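Local coordinates for protein fumarylacetoacetate hydrolase (Burkholderia xenovorans, PDB 5TI1) that probably hydrolyses fumarylacetoacetate to fumarate and acetoacetate, the last step of phenylalanine and tyrosine breakdown, and carries a magnesium ion in its metal site, at residues Tyr155-His160 with Lys347-Thr352; Glu226-Phe231 with Ser375-Gly380. All coordinates share one frame; numbering follows the deposited sequence.

The two contacts lie side by side, their centres about 8 Å apart, within the C-terminal FAH-family region. Along the chain their segments alternate: 155-160, 226-231, 347-352, 375-380. Contact 2 belongs to a mixed sheet, joining strand 223-233 to the loop that follows its neighbour, strand 372-374. Contact 1 starts just beyond strand 151-154, on the other side of 372-374 in that sheet, and joins the start of helix 158-168 to the loop leading into helix 353-362. They touch where S157 CB meets T377 O and M349 CE meets S375 O. Four separate pieces of sequence thus converge beside the magnesium ion and the predicted catalytic H160.

Contact 1 (Tyr155-His160 with Lys347-Thr352); sequences YSSKEH and KHMYWT
M349 curls its thioether against the turn at S156 and S157. Two bends, at chi2 and chi3, fold the chain back, so that SD lies 3.5 Å from S157 CB and CE sits against S156 C and S157 N; an unbranched, flexible side chain can fold back onto the backbone in this way. Beside it, the backbone N of Y350 donates to S156 O at 2.9 Å, the direct hydrogen bond between the segments.

K158, extended throughout, crosses the Y350 ring at a slant, CD 3.8 Å from Y350 CD2, its methylenes packing on carbon while NZ reaches a water that is also weakly bonded to Y350 OH; that hydroxyl has a firmer partner in the backbone N of D307. W351 takes the other end: S156 CB lies at the edge of the indole, in its plane, and S156 OG is 3.5 Å from W351 CB. A serine is small enough to sit at the indole's edge, and its OG is hydrogen-bonded to Q356 NE2.

The turn leads into helix 158-168, and S157 is its N-cap. S157 swings OG away from its backbone N (chi1 171°) to where it accepts from H160 N at 3.1 Å. H160, the predicted proton acceptor, thereby has its backbone tied to the first turn of the helix.

At the far side the carboxylate of E159 and the ring of H348 are inclined by 63°. Two waters lie between that carboxylate and the backbone O of H348, within bonding distance of both, and one of them accepts from K158 N.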
# COMPACT_ATOMS: atom_id res chain seq x y z
N TYR B 155 -8.98 -7.91 -11.06
CA TYR B 155 -9.39 -7.66 -12.43
C TYR B 155 -10.20 -8.85 -12.91
O TYR B 155 -10.01 -9.34 -14.02
CB TYR B 155 -8.14 -7.46 -13.30
CG TYR B 155 -8.37 -6.82 -14.65
CD1 TYR B 155 -8.61 -5.46 -14.77
CD2 TYR B 155 -8.28 -7.57 -15.81
CE1 TYR B 155 -8.78 -4.87 -16.00
CE2 TYR B 155 -8.47 -7.00 -17.05
CZ TYR B 155 -8.72 -5.65 -17.14
OH TYR B 155 -8.90 -5.07 -18.38
N SER B 156 -11.09 -9.34 -12.05
CA SER B 156 -11.53 -10.73 -12.13
C SER B 156 -12.89 -10.89 -12.81
O SER B 156 -13.55 -11.92 -12.61
CB SER B 156 -11.56 -11.36 -10.74
OG SER B 156 -10.26 -11.44 -10.17
N SER B 157 -13.31 -9.92 -13.61
CA SER B 157 -14.54 -10.04 -14.41
C SER B 157 -14.17 -10.42 -15.84
O SER B 157 -13.50 -9.65 -16.53
CB SER B 157 -15.34 -8.74 -14.39
OG SER B 157 -16.42 -8.79 -15.32
N LYS B 158 -14.63 -11.60 -16.28
CA LYS B 158 -14.37 -12.01 -17.65
C LYS B 158 -15.02 -11.07 -18.65
O LYS B 158 -14.42 -10.72 -19.67
CB LYS B 158 -14.85 -13.45 -17.89
CG LYS B 158 -14.37 -14.02 -19.21
CD LYS B 158 -14.68 -15.52 -19.32
CE LYS B 158 -14.10 -16.10 -20.60
NZ LYS B 158 -14.26 -17.59 -20.68
N GLU B 159 -16.25 -10.63 -18.37
CA GLU B 159 -16.95 -9.72 -19.28
C GLU B 159 -16.23 -8.38 -19.38
O GLU B 159 -16.15 -7.77 -20.46
CB GLU B 159 -18.39 -9.51 -18.81
CG GLU B 159 -19.27 -10.78 -18.81
CD GLU B 159 -19.10 -11.63 -17.55
OE1 GLU B 159 -18.11 -11.43 -16.81
OE2 GLU B 159 -19.97 -12.49 -17.30
N HIS B 160 -15.71 -7.89 -18.25
CA HIS B 160 -14.96 -6.64 -18.27
C HIS B 160 -13.65 -6.79 -19.04
O HIS B 160 -13.34 -5.97 -19.91
CB HIS B 160 -14.68 -6.19 -16.84
CG HIS B 160 -13.85 -4.95 -16.75
ND1 HIS B 160 -14.38 -3.70 -16.99
CD2 HIS B 160 -12.54 -4.76 -16.48
CE1 HIS B 160 -13.42 -2.79 -16.86
NE2 HIS B 160 -12.30 -3.41 -16.56
N LYS B 347 -22.17 -12.02 -8.57
CA LYS B 347 -22.05 -13.45 -8.82
C LYS B 347 -21.39 -13.78 -10.15
O LYS B 347 -21.00 -14.93 -10.35
CB LYS B 347 -23.43 -14.12 -8.76
CG LYS B 347 -24.33 -13.82 -9.93
CD LYS B 347 -25.73 -14.34 -9.66
CE LYS B 347 -26.70 -14.00 -10.78
NZ LYS B 347 -27.95 -14.79 -10.68
N HIS B 348 -21.23 -12.81 -11.06
CA HIS B 348 -20.68 -13.09 -12.38
C HIS B 348 -19.16 -13.14 -12.42
O HIS B 348 -18.59 -13.49 -13.47
CB HIS B 348 -21.16 -12.04 -13.38
CG HIS B 348 -22.65 -11.99 -13.52
ND1 HIS B 348 -23.39 -13.12 -13.77
CD2 HIS B 348 -23.52 -10.97 -13.44
CE1 HIS B 348 -24.67 -12.79 -13.84
NE2 HIS B 348 -24.78 -11.49 -13.65
N MET B 349 -18.48 -12.79 -11.34
CA MET B 349 -17.02 -12.77 -11.36
C MET B 349 -16.43 -14.16 -11.63
O MET B 349 -16.90 -15.17 -11.09
CB MET B 349 -16.49 -12.21 -10.04
CG MET B 349 -16.90 -10.76 -9.80
SD MET B 349 -16.48 -9.62 -11.15
CE MET B 349 -14.98 -8.87 -10.49
N TYR B 350 -15.41 -14.19 -12.48
CA TYR B 350 -14.76 -15.44 -12.88
C TYR B 350 -13.86 -15.99 -11.77
O TYR B 350 -13.73 -17.21 -11.62
CB TYR B 350 -13.95 -15.20 -14.15
CG TYR B 350 -13.46 -16.43 -14.87
CD1 TYR B 350 -12.21 -16.98 -14.59
CD2 TYR B 350 -14.22 -17.02 -15.87
CE1 TYR B 350 -11.75 -18.10 -15.26
CE2 TYR B 350 -13.76 -18.14 -16.55
CZ TYR B 350 -12.53 -18.68 -16.24
OH TYR B 350 -12.08 -19.79 -16.92
N TRP B 351 -13.21 -15.12 -11.00
CA TRP B 351 -12.35 -15.54 -9.90
C TRP B 351 -13.01 -15.14 -8.59
O TRP B 351 -13.44 -13.99 -8.43
CB TRP B 351 -10.95 -14.91 -10.00
CG TRP B 351 -10.15 -15.32 -11.21
CD1 TRP B 351 -9.95 -14.60 -12.35
CD2 TRP B 351 -9.42 -16.56 -11.39
NE1 TRP B 351 -9.15 -15.30 -13.23
CE2 TRP B 351 -8.82 -16.50 -12.66
CE3 TRP B 351 -9.23 -17.70 -10.60
CZ2 TRP B 351 -8.03 -17.55 -13.16
CZ3 TRP B 351 -8.45 -18.74 -11.10
CH2 TRP B 351 -7.86 -18.65 -12.37
N THR B 352 -13.08 -16.07 -7.64
CA THR B 352 -13.71 -15.77 -6.36
C THR B 352 -12.74 -15.05 -5.43
O THR B 352 -11.53 -14.96 -5.69
CB THR B 352 -14.19 -17.05 -5.69
OG1 THR B 352 -13.04 -17.84 -5.35
CG2 THR B 352 -15.09 -17.82 -6.63
O HOH W 1 -16.50 -13.25 -15.17
O HOH W 2 -11.58 -18.17 -19.38
O HOH W 3 -19.77 -14.43 -15.56

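Contact 2 (Glu226-Phe231 with Ser375-Gly380); sequences ELETGF and SGTISG. With MG (magnesium ion), chain K.
Hydrogen bonds stitch S375, G376 and I378, in the loop that continues from strand 372-374, to strand 223-233. Two join backbones: S375 N gives to T229 O and I378 N to L227 O, both at 2.8 Å. In the third, T229 N gives to S375 OG at 3.1 Å. That hydroxyl, at chi1 60° lying between its own N and carbonyl carbon, in turn donates to G376 O, so a small serine both accepts from the strand and steadies the turn. The fourth comes from G376 N, which meets E228 OE2 at 2.9 Å from well above the carboxylate plane. G376 has positive phi, and a side chain here would collide with the carbonyl O of S375.

Metal coordination adds a second kind of link: E226 OE2 and E228 OE1 each bind the magnesium ion at 2.2 Å, and D153 and D260 supply the other protein ligands. The two glutamates, separated by L227 along the chain, can both reach the ion because each side chain runs extended beyond CG. E226 spends its second oxygen, OE1, on a salt bridge with R264.

Packing fills the rest. I378 turns CD1 in over the strand backbone, 3.5 Å from T229 N, and meets T229 CG2 with the two side chains at about a right angle. T377, predicted to bind substrate, sets OG1 over the face of the E226 carboxylate, 3.1 Å from CD, with angles poor for a hydrogen bond.

The carboxylate of E228 is thus shared between ion and amide: the metal would offset part of its charge, while the G376 N-H probably stabilises the other oxygen and holds the loop bearing T377 close to the metal.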
# COMPACT_ATOMS: atom_id res chain seq x y z
N GLU B 226 -15.18 2.63 -11.55
CA GLU B 226 -15.07 1.18 -11.68
C GLU B 226 -15.91 0.59 -10.57
O GLU B 226 -15.56 0.70 -9.39
CB GLU B 226 -13.62 0.69 -11.61
CG GLU B 226 -12.78 1.20 -12.78
CD GLU B 226 -11.62 0.29 -13.12
OE1 GLU B 226 -11.23 0.24 -14.31
OE2 GLU B 226 -11.09 -0.36 -12.21
N LEU B 227 -17.06 0.02 -10.95
CA LEU B 227 -17.96 -0.63 -10.00
C LEU B 227 -17.31 -1.91 -9.51
O LEU B 227 -17.01 -2.80 -10.30
CB LEU B 227 -19.30 -0.93 -10.66
CG LEU B 227 -20.15 -1.97 -9.92
CD1 LEU B 227 -20.67 -1.42 -8.61
CD2 LEU B 227 -21.32 -2.41 -10.79
N GLU B 228 -17.09 -1.99 -8.19
CA GLU B 228 -16.43 -3.14 -7.59
C GLU B 228 -17.00 -3.39 -6.20
O GLU B 228 -17.70 -2.56 -5.63
CB GLU B 228 -14.92 -2.92 -7.47
CG GLU B 228 -14.23 -2.50 -8.75
CD GLU B 228 -12.73 -2.51 -8.62
OE1 GLU B 228 -12.05 -1.84 -9.42
OE2 GLU B 228 -12.24 -3.20 -7.71
N THR B 229 -16.65 -4.55 -5.64
CA THR B 229 -16.74 -4.76 -4.21
C THR B 229 -15.33 -4.85 -3.63
O THR B 229 -14.36 -5.19 -4.32
CB THR B 229 -17.50 -6.04 -3.87
OG1 THR B 229 -16.71 -7.15 -4.30
CG2 THR B 229 -18.87 -6.08 -4.58
N GLY B 230 -15.22 -4.56 -2.34
CA GLY B 230 -13.96 -4.81 -1.66
C GLY B 230 -14.21 -5.69 -0.46
O GLY B 230 -15.16 -5.46 0.30
N PHE B 231 -13.40 -6.73 -0.27
CA PHE B 231 -13.51 -7.48 0.97
C PHE B 231 -12.36 -7.11 1.90
O PHE B 231 -11.30 -6.67 1.47
CB PHE B 231 -13.58 -8.99 0.74
CG PHE B 231 -12.38 -9.62 0.06
CD1 PHE B 231 -11.36 -10.20 0.81
CD2 PHE B 231 -12.31 -9.72 -1.32
CE1 PHE B 231 -10.29 -10.85 0.19
CE2 PHE B 231 -11.24 -10.36 -1.94
CZ PHE B 231 -10.23 -10.93 -1.18
N SER B 375 -12.47 -6.26 -6.08
CA SER B 375 -12.78 -7.38 -6.96
C SER B 375 -12.26 -7.17 -8.37
O SER B 375 -12.05 -8.15 -9.10
CB SER B 375 -14.30 -7.60 -7.00
OG SER B 375 -14.95 -6.43 -7.49
N GLY B 376 -12.02 -5.92 -8.76
CA GLY B 376 -12.01 -5.56 -10.16
C GLY B 376 -13.40 -5.18 -10.63
O GLY B 376 -14.41 -5.56 -10.04
N THR B 377 -13.44 -4.39 -11.71
CA THR B 377 -14.71 -3.91 -12.28
C THR B 377 -15.67 -5.06 -12.54
O THR B 377 -15.34 -6.00 -13.26
CB THR B 377 -14.47 -3.16 -13.59
OG1 THR B 377 -13.57 -2.08 -13.37
CG2 THR B 377 -15.80 -2.61 -14.12
N ILE B 378 -16.86 -4.98 -11.97
CA ILE B 378 -17.87 -6.03 -12.08
C ILE B 378 -18.76 -5.72 -13.28
O ILE B 378 -19.52 -4.75 -13.27
CB ILE B 378 -18.69 -6.14 -10.79
CG1 ILE B 378 -17.75 -6.37 -9.60
CG2 ILE B 378 -19.72 -7.26 -10.92
CD1 ILE B 378 -18.38 -6.11 -8.26
N SER B 379 -18.67 -6.55 -14.32
CA SER B 379 -19.48 -6.39 -15.51
C SER B 379 -20.24 -7.67 -15.79
O SER B 379 -19.69 -8.77 -15.68
CB SER B 379 -18.62 -6.01 -16.72
OG SER B 379 -18.20 -4.66 -16.61
N GLY B 380 -21.52 -7.51 -16.15
CA GLY B 380 -22.40 -8.63 -16.33
C GLY B 380 -22.58 -9.03 -17.78
O GLY B 380 -21.83 -8.61 -18.67
MG MG K . -10.17 -1.32 -10.49